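Local coordinates for protein putative N-acetylmuramoyl-L-alanine amidase,autolysin cwp6 (Peptoclostridium difficile, PDB 5J72) that probably hydrolyses the amide bond between N-acetylmuramic acid and L-alanine in peptidoglycan, through a zinc-binding amidase domain joined to CWB2 cell-wall-binding repeats, at residues 3-8 with 76-81; 65-68 with 72-75; 220-225 with 233-238; 541-546 with 560-565; 556-561 with 598-603. One frame throughout, in Å; residues are numbered along the deposited sequence.

Interaction 1: residues 3-8 with 76-81. With CA (calcium ion), chain C.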
# COMPACT_ATOMS: atom_id res chain seq x y z
N ILE A 3 -7.12 26.99 23.53
CA ILE A 3 -5.93 26.16 23.40
C ILE A 3 -6.25 24.97 22.54
O ILE A 3 -7.31 24.36 22.73
CB ILE A 3 -5.40 25.74 24.79
CG1 ILE A 3 -4.17 24.86 24.64
CG2 ILE A 3 -6.52 25.01 25.57
CD1 ILE A 3 -3.36 24.76 25.94
N ASN A 4 -5.38 24.65 21.60
CA ASN A 4 -5.65 23.48 20.77
C ASN A 4 -4.35 22.66 20.80
O ASN A 4 -3.28 23.24 20.59
CB ASN A 4 -5.95 23.87 19.30
CG ASN A 4 -6.21 22.57 18.48
OD1 ASN A 4 -5.26 21.98 17.87
ND2 ASN A 4 -7.42 22.00 18.49
N ILE A 5 -4.42 21.37 21.07
CA ILE A 5 -3.19 20.57 21.08
C ILE A 5 -3.30 19.52 19.94
O ILE A 5 -4.19 18.67 19.99
CB ILE A 5 -3.09 19.85 22.45
CG1 ILE A 5 -2.91 20.87 23.58
CG2 ILE A 5 -1.92 18.89 22.45
CD1 ILE A 5 -3.01 20.16 25.01
N ASN A 6 -2.40 19.53 19.02
CA ASN A 6 -2.48 18.59 17.89
C ASN A 6 -1.30 17.61 17.93
O ASN A 6 -0.17 18.03 17.65
CB ASN A 6 -2.41 19.38 16.59
CG ASN A 6 -2.58 18.44 15.37
OD1 ASN A 6 -3.26 17.39 15.44
ND2 ASN A 6 -2.06 18.76 14.22
N LEU A 7 -1.58 16.35 18.29
CA LEU A 7 -0.52 15.33 18.38
C LEU A 7 -0.59 14.47 17.11
O LEU A 7 -1.69 14.09 16.67
CB LEU A 7 -0.75 14.41 19.60
CG LEU A 7 -0.72 15.18 20.95
CD1 LEU A 7 -0.84 14.11 22.11
CD2 LEU A 7 0.57 16.04 21.07
N GLN A 8 0.55 14.18 16.53
CA GLN A 8 0.51 13.38 15.26
C GLN A 8 0.09 11.91 15.45
O GLN A 8 -0.74 11.38 14.67
CB GLN A 8 1.88 13.45 14.62
CG GLN A 8 1.99 12.56 13.32
CD GLN A 8 3.40 12.62 12.78
OE1 GLN A 8 4.35 12.78 13.53
NE2 GLN A 8 3.56 12.43 11.43
N GLN A 76 0.17 16.01 31.76
CA GLN A 76 0.00 16.59 33.12
C GLN A 76 -0.02 18.11 33.14
O GLN A 76 -0.75 18.68 33.94
CB GLN A 76 1.18 16.20 33.99
CG GLN A 76 1.44 14.67 33.92
CD GLN A 76 0.34 13.94 34.57
OE1 GLN A 76 0.08 14.13 35.75
NE2 GLN A 76 -0.33 13.05 33.87
N SER A 77 0.73 18.74 32.29
CA SER A 77 0.84 20.18 32.39
C SER A 77 1.57 20.78 31.24
O SER A 77 2.24 20.10 30.45
CB SER A 77 1.62 20.54 33.68
OG SER A 77 2.96 20.05 33.61
N ILE A 78 1.44 22.11 31.12
CA ILE A 78 2.20 22.86 30.12
C ILE A 78 2.88 23.98 30.83
O ILE A 78 2.21 24.73 31.57
CB ILE A 78 1.24 23.45 29.03
CG1 ILE A 78 0.61 22.31 28.24
CG2 ILE A 78 2.06 24.38 28.11
CD1 ILE A 78 -0.46 22.80 27.18
N LYS A 79 4.20 24.13 30.63
CA LYS A 79 4.89 25.22 31.26
C LYS A 79 5.22 26.24 30.16
O LYS A 79 5.77 25.84 29.13
CB LYS A 79 6.24 24.74 31.89
CG LYS A 79 7.03 25.93 32.51
CD LYS A 79 8.22 25.45 33.41
CE LYS A 79 9.17 26.56 33.72
NZ LYS A 79 10.15 26.13 34.76
N ILE A 80 4.88 27.50 30.38
CA ILE A 80 5.17 28.56 29.40
C ILE A 80 6.50 29.18 29.75
O ILE A 80 6.64 29.76 30.83
CB ILE A 80 4.01 29.54 29.45
CG1 ILE A 80 2.69 28.78 29.10
CG2 ILE A 80 4.28 30.72 28.48
CD1 ILE A 80 1.40 29.56 29.47
N ASN A 81 7.47 29.04 28.87
CA ASN A 81 8.82 29.51 29.19
C ASN A 81 9.04 31.02 28.83
O ASN A 81 9.88 31.28 27.97
CB ASN A 81 9.83 28.61 28.45
CG ASN A 81 9.68 27.13 28.81
OD1 ASN A 81 9.55 26.81 30.02
ND2 ASN A 81 9.66 26.18 27.85
CA CA C . -5.91 17.30 15.39
O HOH W 1 -5.84 18.83 17.23
O HOH W 2 -5.82 15.34 16.64
O HOH W 3 -7.95 17.56 15.81
O HOH W 4 -5.84 15.80 13.64
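I3 sends its CG1 branch opposite its backbone N (chi1 179°), and with chi2 extended as well (163°) the branch carries CD1 out toward strand 72-82; I78 places CG1 beside its own backbone N instead (chi1 -66°). The two side chains reach toward each other and meet tip to tip, I3 CD1 lying 3.7 Å from I78 CD1. I5 joins from the same face of strand 3-7: its CD1 is a looser neighbour, 4.3 Å from I78 CD1. One methyl of the second strand thus meets the ends of two side chains of the first. No hydrogen bond spans the gap, and the CA atoms of I5 and I78 stand 10.8 Å apart, the spacing of strands that face one another through side chains rather than pair.

The other face of strand 3-7 is polar. N6 binds a calcium ion through OD1 at 2.6 Å. Four waters also bind the ion, and water 1, 2.4 Å from the calcium, donates to I5 O as well. D154 is a further residue of this calcium site, so the strand has metal on one side and the hydrophobic interior on the other.

F24 and V22 of strand 16-24 touch I3 and I5, and L99 of a loop touches both. Strand 3-7 pairs antiparallel with 16-24, whereas strand 72-82 pairs with 30-39, where Q76 and S77 both face N36 in a classic beta bulge; the contact packs these two parts of the N-terminal domain against each other.

Interaction 2: residues 65-68 with 72-75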
# COMPACT_ATOMS: atom_id res chain seq x y z
N LYS A 65 11.48 6.78 26.36
CA LYS A 65 11.47 6.27 27.75
C LYS A 65 10.67 4.97 27.78
O LYS A 65 9.62 4.88 27.15
CB LYS A 65 10.82 7.30 28.72
CG LYS A 65 11.53 8.67 28.80
CD LYS A 65 12.87 8.63 29.46
CE LYS A 65 12.80 8.37 30.96
NZ LYS A 65 12.16 9.51 31.70
N ASP A 66 11.16 3.96 28.52
CA ASP A 66 10.48 2.67 28.59
C ASP A 66 9.86 2.53 29.98
O ASP A 66 10.56 2.31 30.96
CB ASP A 66 11.49 1.56 28.28
CG ASP A 66 10.88 0.42 27.51
OD1 ASP A 66 9.66 0.44 27.26
OD2 ASP A 66 11.59 -0.52 27.19
N PRO A 67 8.54 2.61 30.11
CA PRO A 67 7.90 2.52 31.42
C PRO A 67 7.92 1.15 32.08
O PRO A 67 7.70 0.14 31.43
CB PRO A 67 6.48 3.07 31.13
CG PRO A 67 6.23 2.54 29.71
CD PRO A 67 7.54 2.81 29.02
N GLU A 68 8.18 1.15 33.40
CA GLU A 68 8.24 -0.11 34.17
C GLU A 68 6.85 -0.71 34.35
O GLU A 68 6.70 -1.94 34.49
CB GLU A 68 8.83 0.13 35.58
CG GLU A 68 10.28 0.63 35.49
CD GLU A 68 11.25 -0.44 34.97
OE1 GLU A 68 10.91 -1.63 34.85
OE2 GLU A 68 12.41 -0.07 34.69
N VAL A 72 0.49 4.03 29.00
CA VAL A 72 -0.24 5.16 28.38
C VAL A 72 0.34 6.45 28.94
O VAL A 72 0.35 6.64 30.18
CB VAL A 72 -1.75 5.09 28.69
CG1 VAL A 72 -2.44 6.34 28.09
CG2 VAL A 72 -2.35 3.79 28.08
N TRP A 73 0.85 7.32 28.08
CA TRP A 73 1.39 8.60 28.46
C TRP A 73 0.24 9.57 28.62
O TRP A 73 -0.53 9.75 27.67
CB TRP A 73 2.33 9.11 27.36
CG TRP A 73 3.54 8.29 27.23
CD1 TRP A 73 3.83 7.39 26.24
CD2 TRP A 73 4.63 8.22 28.17
NE1 TRP A 73 5.02 6.73 26.54
CE2 TRP A 73 5.53 7.24 27.72
CE3 TRP A 73 4.93 8.92 29.36
CZ2 TRP A 73 6.71 6.93 28.41
CZ3 TRP A 73 6.11 8.62 30.05
CH2 TRP A 73 6.98 7.64 29.58
N GLU A 74 0.12 10.21 29.79
CA GLU A 74 -1.01 11.13 30.07
C GLU A 74 -0.47 12.52 30.26
O GLU A 74 0.50 12.72 31.01
CB GLU A 74 -1.72 10.69 31.37
CG GLU A 74 -2.33 9.30 31.13
CD GLU A 74 -3.18 8.77 32.31
OE1 GLU A 74 -3.62 9.55 33.12
OE2 GLU A 74 -3.40 7.57 32.39
N LEU A 75 -1.06 13.49 29.60
CA LEU A 75 -0.57 14.87 29.69
C LEU A 75 -0.85 15.45 31.09
O LEU A 75 -1.98 15.36 31.57
CB LEU A 75 -1.35 15.74 28.64
CG LEU A 75 -0.94 17.24 28.67
CD1 LEU A 75 0.51 17.51 28.33
CD2 LEU A 75 -1.90 17.98 27.67
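W73 meets K65 with the outer rim of its six-membered ring, CH2 coming within 3.9 Å of K65 CB and CZ2 within 4.1 Å of that same carbon. The K65 carbonyl meets the ring differently: its O lies at the edge, in the ring plane, 3.8 Å from W73 CZ2. P67 adds its CD, 4.2 Å from W73 CZ2 and approaching obliquely. The CZ2-CH2 edge thus receives a methylene, a carbonyl oxygen and a proline ring carbon from the loop.

The torsions of W73 (chi1 -67°, chi2 106°) carry the indole across from strand 72-82 to the loop, although the CA atoms of P67 and V72, the nearest pair, are 9.1 Å apart. The lysine chain begins toward the ring but folds at chi2, chi3 and chi4, taking its amine to P43 O and leaving the near methylene at the indole rim.

The loop joins strand 56-63 to strand 72-82, which are not paired with each other in the N-terminal domain, and the indole packs on K65 and P67 near its start. Y63, just ahead of the loop, meets the W73 ring with planes at about 45°, and M42 and L44 of strand 42-51 touch it too.

W73 NE1 and K65 O share one partner, Q108: the first bonds to its OE1, and the second accepts from its NE2. The amide should therefore fix the rotation of the indole and hold the loop carbonyl at the ring edge, while the direct contact itself rests on dispersion, with perhaps a slight electrostatic gain where the carbonyl oxygen faces the hydrogen-bearing rim.

Interaction 3: residues 220-225 with 233-238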
# COMPACT_ATOMS: atom_id res chain seq x y z
N LYS A 220 -31.19 16.04 0.68
CA LYS A 220 -31.82 15.30 1.77
C LYS A 220 -30.73 14.85 2.74
O LYS A 220 -30.97 14.84 3.94
CB LYS A 220 -32.55 14.05 1.27
CG LYS A 220 -33.59 14.36 0.19
CD LYS A 220 -34.75 13.37 0.28
CE LYS A 220 -35.83 13.73 -0.76
NZ LYS A 220 -36.95 12.76 -0.73
N ALA A 221 -29.56 14.45 2.20
CA ALA A 221 -28.49 14.09 3.12
C ALA A 221 -28.00 15.39 3.77
O ALA A 221 -27.67 15.36 4.95
CB ALA A 221 -27.33 13.40 2.37
N VAL A 222 -27.94 16.50 3.05
CA VAL A 222 -27.48 17.72 3.67
C VAL A 222 -28.37 18.02 4.88
O VAL A 222 -27.83 18.38 5.92
CB VAL A 222 -27.45 18.88 2.67
CG1 VAL A 222 -27.18 20.19 3.37
CG2 VAL A 222 -26.39 18.62 1.59
N SER A 223 -29.71 17.86 4.78
CA SER A 223 -30.54 18.18 5.94
C SER A 223 -30.29 17.26 7.05
O SER A 223 -30.31 17.72 8.19
CB SER A 223 -32.04 18.14 5.61
OG SER A 223 -32.23 18.96 4.46
N GLN A 224 -30.05 15.98 6.80
CA GLN A 224 -29.81 15.12 7.97
C GLN A 224 -28.44 15.45 8.64
O GLN A 224 -28.30 15.30 9.85
CB GLN A 224 -29.81 13.64 7.60
CG GLN A 224 -31.19 13.15 7.20
CD GLN A 224 -31.24 11.64 7.20
OE1 GLN A 224 -30.36 10.94 7.68
NE2 GLN A 224 -32.30 11.08 6.63
N ILE A 225 -27.47 15.92 7.85
CA ILE A 225 -26.19 16.29 8.45
C ILE A 225 -26.44 17.51 9.34
O ILE A 225 -25.99 17.52 10.49
CB ILE A 225 -25.22 16.65 7.31
CG1 ILE A 225 -24.78 15.31 6.58
CG2 ILE A 225 -23.98 17.43 7.85
CD1 ILE A 225 -24.02 15.62 5.29
N VAL A 233 -22.32 23.95 5.29
CA VAL A 233 -21.99 22.88 4.39
C VAL A 233 -21.39 23.40 3.07
O VAL A 233 -22.07 24.15 2.34
CB VAL A 233 -23.21 22.02 4.09
CG1 VAL A 233 -22.86 21.00 3.02
CG2 VAL A 233 -23.68 21.29 5.35
N THR A 234 -20.13 23.05 2.75
CA THR A 234 -19.50 23.45 1.49
C THR A 234 -19.64 22.31 0.56
O THR A 234 -19.68 21.13 0.98
CB THR A 234 -18.01 23.76 1.74
OG1 THR A 234 -17.92 25.02 2.41
CG2 THR A 234 -17.18 23.83 0.44
N ARG A 235 -19.71 22.57 -0.76
CA ARG A 235 -19.82 21.42 -1.67
C ARG A 235 -18.83 21.65 -2.80
O ARG A 235 -18.72 22.77 -3.32
CB ARG A 235 -21.23 21.29 -2.30
CG ARG A 235 -21.35 19.97 -3.11
CD ARG A 235 -22.68 19.86 -3.88
NE ARG A 235 -23.81 19.67 -2.97
CZ ARG A 235 -24.31 18.48 -2.69
NH1 ARG A 235 -23.80 17.38 -3.24
NH2 ARG A 235 -25.34 18.36 -1.86
N ILE A 236 -18.11 20.61 -3.15
CA ILE A 236 -17.09 20.64 -4.22
C ILE A 236 -17.47 19.46 -5.06
O ILE A 236 -17.37 18.32 -4.63
CB ILE A 236 -15.67 20.49 -3.72
CG1 ILE A 236 -15.29 21.66 -2.76
CG2 ILE A 236 -14.73 20.47 -4.95
CD1 ILE A 236 -14.09 21.33 -1.92
N GLY A 237 -17.95 19.70 -6.29
CA GLY A 237 -18.37 18.59 -7.14
C GLY A 237 -18.59 19.13 -8.54
O GLY A 237 -19.27 20.14 -8.71
N GLY A 238 -17.98 18.49 -9.54
CA GLY A 238 -18.13 18.94 -10.91
C GLY A 238 -19.01 17.98 -11.68
O GLY A 238 -19.63 17.10 -11.08
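V222 and V233 supply most of the buried surface where helix 219-228 lies on strand 232-236, with R235 adding a smaller share. The two elements are the last steps of a beta-alpha-beta crossover: strand 207-211 leads through the helix to strand 232-236, its parallel neighbour and an edge strand of a four-stranded parallel sheet in the region of the CWB2 repeats.

V222 divides its two methyls between two partners. With CG1 opposite the backbone N (chi1 171°), that branch reaches V233 CG2 at 4.2 Å, the two side chains passing at a slant. CG2 turns instead to the arginine, 3.6 Å from R235 NH2, in an oblique approach to the guanidinium. V233 points its CB at the helix, and its CA is 7.6 Å from that of V222; the two branched side chains meet directly. I225, one turn further along, also faces the strand but stays more distant.

R235 does not start out toward the helix; its chain runs extended through chi2 and bends at chi3 (-70°), which brings the guanidinium nearer the helix, beside V222. I210 of strand 207-211 touches V222, V233 and R235 alike. No hydrogen bond joins the two segments directly.

Part of what holds the arginine tip comes from the chain between strand 207-211 and the helix: R235 NH1 hydrogen-bonds to V217 O and also to G212 O, while NH2, which has a hydrogen-bond partner outside the two segments as well, rests beside V222 CG2.

Interaction 4: residues 541-546 with 560-565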
# COMPACT_ATOMS: atom_id res chain seq x y z
N VAL A 541 6.88 -23.66 -26.47
CA VAL A 541 6.96 -23.97 -25.04
C VAL A 541 7.27 -25.47 -24.87
O VAL A 541 6.79 -26.31 -25.66
CB VAL A 541 5.57 -23.58 -24.38
CG1 VAL A 541 4.41 -24.23 -25.12
CG2 VAL A 541 5.51 -24.04 -22.93
N GLU A 542 8.08 -25.80 -23.86
CA GLU A 542 8.41 -27.19 -23.52
C GLU A 542 8.62 -27.24 -22.04
O GLU A 542 8.98 -26.23 -21.45
CB GLU A 542 9.69 -27.66 -24.22
CG GLU A 542 10.87 -26.71 -23.96
CD GLU A 542 12.09 -27.07 -24.86
OE1 GLU A 542 11.87 -27.64 -25.97
OE2 GLU A 542 13.24 -26.82 -24.43
N ILE A 543 8.41 -28.38 -21.45
CA ILE A 543 8.62 -28.50 -20.04
C ILE A 543 9.43 -29.76 -19.82
O ILE A 543 9.12 -30.78 -20.41
CB ILE A 543 7.22 -28.57 -19.33
CG1 ILE A 543 6.37 -27.27 -19.70
CG2 ILE A 543 7.42 -28.75 -17.81
CD1 ILE A 543 5.04 -27.20 -19.02
N TYR A 544 10.43 -29.71 -18.95
CA TYR A 544 11.21 -30.88 -18.60
C TYR A 544 10.69 -31.50 -17.38
O TYR A 544 10.31 -30.77 -16.43
CB TYR A 544 12.67 -30.48 -18.34
CG TYR A 544 13.35 -30.14 -19.63
CD1 TYR A 544 13.35 -28.84 -20.11
CD2 TYR A 544 13.93 -31.14 -20.43
CE1 TYR A 544 13.90 -28.54 -21.34
CE2 TYR A 544 14.47 -30.84 -21.66
CZ TYR A 544 14.45 -29.54 -22.12
OH TYR A 544 14.95 -29.22 -23.35
N TYR A 545 10.66 -32.83 -17.30
CA TYR A 545 10.18 -33.45 -16.09
C TYR A 545 11.17 -34.60 -15.73
O TYR A 545 12.10 -34.80 -16.49
CB TYR A 545 8.71 -33.94 -16.24
CG TYR A 545 8.55 -34.99 -17.32
CD1 TYR A 545 8.53 -34.65 -18.67
CD2 TYR A 545 8.43 -36.34 -16.99
CE1 TYR A 545 8.41 -35.62 -19.67
CE2 TYR A 545 8.30 -37.32 -17.97
CZ TYR A 545 8.30 -36.95 -19.31
OH TYR A 545 8.16 -37.95 -20.25
N LYS A 546 11.00 -35.30 -14.60
CA LYS A 546 12.01 -36.29 -14.19
C LYS A 546 11.95 -37.57 -15.07
O LYS A 546 10.86 -38.09 -15.34
CB LYS A 546 11.80 -36.66 -12.74
CG LYS A 546 12.03 -35.54 -11.75
CD LYS A 546 11.91 -36.06 -10.37
CE LYS A 546 12.24 -35.03 -9.36
NZ LYS A 546 12.27 -35.60 -7.95
N SER A 560 2.36 -32.03 -18.19
CA SER A 560 1.27 -32.10 -19.18
C SER A 560 0.20 -31.05 -18.86
O SER A 560 -0.22 -30.32 -19.76
CB SER A 560 0.60 -33.47 -19.18
OG SER A 560 1.63 -34.44 -19.24
N ASN A 561 -0.20 -30.97 -17.56
CA ASN A 561 -1.22 -29.96 -17.14
C ASN A 561 -0.75 -28.55 -17.45
O ASN A 561 -1.50 -27.77 -18.04
CB ASN A 561 -1.47 -30.10 -15.66
CG ASN A 561 -2.24 -31.33 -15.30
OD1 ASN A 561 -2.90 -31.85 -16.20
ND2 ASN A 561 -2.18 -31.85 -14.07
N ILE A 562 0.50 -28.18 -17.06
CA ILE A 562 0.98 -26.78 -17.31
C ILE A 562 1.09 -26.49 -18.75
O ILE A 562 0.71 -25.41 -19.23
CB ILE A 562 2.36 -26.59 -16.57
CG1 ILE A 562 2.12 -26.69 -15.04
CG2 ILE A 562 3.02 -25.25 -16.99
CD1 ILE A 562 3.38 -26.94 -14.22
N LEU A 563 1.61 -27.44 -19.53
CA LEU A 563 1.74 -27.20 -20.97
C LEU A 563 0.32 -26.95 -21.58
O LEU A 563 0.11 -26.06 -22.37
CB LEU A 563 2.39 -28.51 -21.59
CG LEU A 563 2.50 -28.46 -23.11
CD1 LEU A 563 3.44 -27.36 -23.57
CD2 LEU A 563 3.06 -29.79 -23.59
N LYS A 564 -0.65 -27.79 -21.18
CA LYS A 564 -2.03 -27.61 -21.66
C LYS A 564 -2.51 -26.19 -21.28
O LYS A 564 -2.98 -25.45 -22.15
CB LYS A 564 -2.93 -28.66 -20.96
CG LYS A 564 -4.39 -28.58 -21.37
CD LYS A 564 -5.21 -29.76 -20.80
CE LYS A 564 -6.42 -30.13 -21.72
NZ LYS A 564 -7.61 -30.63 -20.95
N ARG A 565 -2.36 -25.79 -19.98
CA ARG A 565 -2.88 -24.43 -19.61
C ARG A 565 -2.19 -23.31 -20.35
O ARG A 565 -2.84 -22.35 -20.75
CB ARG A 565 -2.80 -24.24 -18.11
CG ARG A 565 -3.69 -25.25 -17.35
CD ARG A 565 -5.18 -25.19 -17.81
NE ARG A 565 -5.97 -25.86 -16.78
CZ ARG A 565 -7.29 -25.78 -16.69
NH1 ARG A 565 -7.92 -26.39 -15.70
NH2 ARG A 565 -7.98 -25.11 -17.59
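I562 is the first residue of segment 560-565 to touch the strand, its CG2 lying 3.5 Å from I543 CD1, a close carbon-carbon approach. The two isoleucine side chains cross at about a right angle; I543, extended at chi2 (-177°), sets CD1 against CG2 and CB of I562, CB at 3.7 Å. L563 follows. Its backbone N is 3.5 Å from I543 CD1 and its CB 3.9 Å, so one strand methyl is wedged between consecutive helix residues.

Further out, L563 CD1 meets both methyls of V541, CG1 at 3.6 Å and CG2 at 4.0 Å. Helix 560-565 and strand 541-544 run nearly antiparallel, at 167° with their axes 8.7 Å apart, as expected within a beta-alpha-beta unit in which helix 554-569 connects strand 541-544 to its parallel neighbour 574-578 in the amidase domain. I600 of the adjoining strand 599-606 touches both I543 and I562.

R565 turns to the other side of the helix, pairing with D635 of helix 619-637 and with E568. On the far face of the strand, Y544 OH donates to E542 OE2 at 3.1 Å, meeting the oxygen from above the carboxylate plane, 58° out of it; E542 OE1 forms salt bridges with R575 and K578.

Interaction 5: residues 556-561 with 598-603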
# COMPACT_ATOMS: atom_id res chain seq x y z
N LYS A 556 5.39 -35.96 -14.66
CA LYS A 556 4.88 -36.02 -16.04
C LYS A 556 3.43 -35.40 -16.09
O LYS A 556 3.08 -34.72 -17.04
CB LYS A 556 4.80 -37.52 -16.50
CG LYS A 556 4.50 -37.59 -17.99
CD LYS A 556 4.40 -39.07 -18.46
CE LYS A 556 4.48 -39.12 -19.99
NZ LYS A 556 4.58 -40.52 -20.45
N THR A 557 2.60 -35.69 -15.07
CA THR A 557 1.25 -35.13 -15.03
C THR A 557 1.36 -33.59 -14.89
O THR A 557 0.66 -32.84 -15.60
CB THR A 557 0.49 -35.71 -13.85
OG1 THR A 557 0.39 -37.14 -14.04
CG2 THR A 557 -0.90 -35.11 -13.71
N ALA A 558 2.25 -33.15 -14.00
CA ALA A 558 2.46 -31.70 -13.77
C ALA A 558 2.86 -31.06 -15.07
O ALA A 558 2.28 -30.06 -15.47
CB ALA A 558 3.56 -31.52 -12.72
N ALA A 559 3.84 -31.62 -15.80
CA ALA A 559 4.28 -30.96 -17.04
C ALA A 559 3.19 -30.93 -18.11
O ALA A 559 3.07 -29.96 -18.87
CB ALA A 559 5.55 -31.69 -17.59
N SER A 560 2.36 -32.03 -18.19
CA SER A 560 1.27 -32.10 -19.18
C SER A 560 0.20 -31.05 -18.86
O SER A 560 -0.22 -30.32 -19.76
CB SER A 560 0.60 -33.47 -19.18
OG SER A 560 1.63 -34.44 -19.24
N ASN A 561 -0.20 -30.97 -17.56
CA ASN A 561 -1.22 -29.96 -17.14
C ASN A 561 -0.75 -28.55 -17.45
O ASN A 561 -1.50 -27.77 -18.04
CB ASN A 561 -1.47 -30.10 -15.66
CG ASN A 561 -2.24 -31.33 -15.30
OD1 ASN A 561 -2.90 -31.85 -16.20
ND2 ASN A 561 -2.18 -31.85 -14.07
N PRO A 598 8.66 -33.88 -6.22
CA PRO A 598 8.31 -33.73 -7.64
C PRO A 598 8.75 -32.31 -8.15
O PRO A 598 8.45 -31.31 -7.52
CB PRO A 598 6.79 -33.91 -7.65
CG PRO A 598 6.45 -34.52 -6.40
CD PRO A 598 7.45 -33.98 -5.39
N ALA A 599 9.41 -32.27 -9.31
CA ALA A 599 9.99 -31.05 -9.85
C ALA A 599 9.96 -31.03 -11.33
O ALA A 599 10.15 -32.06 -11.95
CB ALA A 599 11.46 -30.95 -9.40
N ILE A 600 9.70 -29.87 -11.92
CA ILE A 600 9.69 -29.70 -13.36
C ILE A 600 10.32 -28.38 -13.66
O ILE A 600 10.47 -27.52 -12.76
CB ILE A 600 8.29 -29.66 -13.99
CG1 ILE A 600 7.44 -28.54 -13.27
CG2 ILE A 600 7.58 -31.07 -13.81
CD1 ILE A 600 6.16 -28.28 -13.98
N LEU A 601 10.67 -28.17 -14.92
CA LEU A 601 11.23 -26.92 -15.35
C LEU A 601 10.53 -26.49 -16.59
O LEU A 601 10.56 -27.15 -17.62
CB LEU A 601 12.75 -26.99 -15.57
CG LEU A 601 13.46 -25.67 -15.95
CD1 LEU A 601 14.88 -25.72 -15.43
CD2 LEU A 601 13.49 -25.39 -17.43
N VAL A 602 9.86 -25.35 -16.49
CA VAL A 602 9.08 -24.79 -17.57
C VAL A 602 9.88 -23.84 -18.39
O VAL A 602 10.44 -22.90 -17.83
CB VAL A 602 7.85 -24.02 -17.00
CG1 VAL A 602 7.00 -23.44 -18.13
CG2 VAL A 602 7.02 -24.95 -16.10
N GLU A 603 9.97 -24.06 -19.74
CA GLU A 603 10.61 -23.09 -20.62
C GLU A 603 9.43 -22.42 -21.27
O GLU A 603 8.93 -22.92 -22.31
CB GLU A 603 11.48 -23.78 -21.68
CG GLU A 603 12.63 -24.50 -21.00
CD GLU A 603 13.82 -23.56 -20.78
OE1 GLU A 603 13.69 -22.36 -21.02
OE2 GLU A 603 14.88 -24.05 -20.36
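K556 O is gripped twice by one residue: S560 OG donates to it at 2.6 Å and S560 N at 3.0 Å, arriving from opposite faces of the carbonyl plane. The hydroxyl is tilted 29° from that plane. Folding the serine back (chi1 -49°) spends its polar group within its own helix.

The contact itself is made by the two alanines between. A558 CB lies 4.2 Å from I600 CG2, and A559 CB is 4.3 Å from that same methyl. I600 holds CG1 between its backbone N and carbonyl carbon (chi1 55°), a crowded position, which turns CG2 to the alanine pair. Because alanines are so small, the helix backbone comes near: the CA atoms of A559 and I600 are 6.7 Å apart.

Strand 599-606 runs between strands 525-532 and 541-544 in the sheet of the amidase domain. Toward helix 554-569, I600 also touches T555 and I562, while L601 and E603 contact H530, a zinc ligand; the zinc ion is about 13 Å from the side chain of I600.

No hydrogen bond crosses between the segments. With the alanine and isoleucine methyls buried, and the S560 hydroxyl used within the helix, cohesion here comes from dispersion and the exclusion of water.

From the N terminus, interaction 1 closes the first long loop, bringing strand 3-7 against strand 72-82 within the N-terminal domain. Interaction 2 is nested inside it, closing the short turn before strand 72-82; the two meet where I5 packs on L75. Interaction 3 follows in series, fastening a helix to the edge strand of a CWB2 sheet, about 19 Å from interaction 1 at the nearest atoms. Interactions 4 and 5 lie in the amidase domain, on the opposite side of the chain's centre. They overlap on helix 554-569, sharing S560 and N561, and their neighbouring strands 541-544 and 599-606 pair through Y544 N and L601 O.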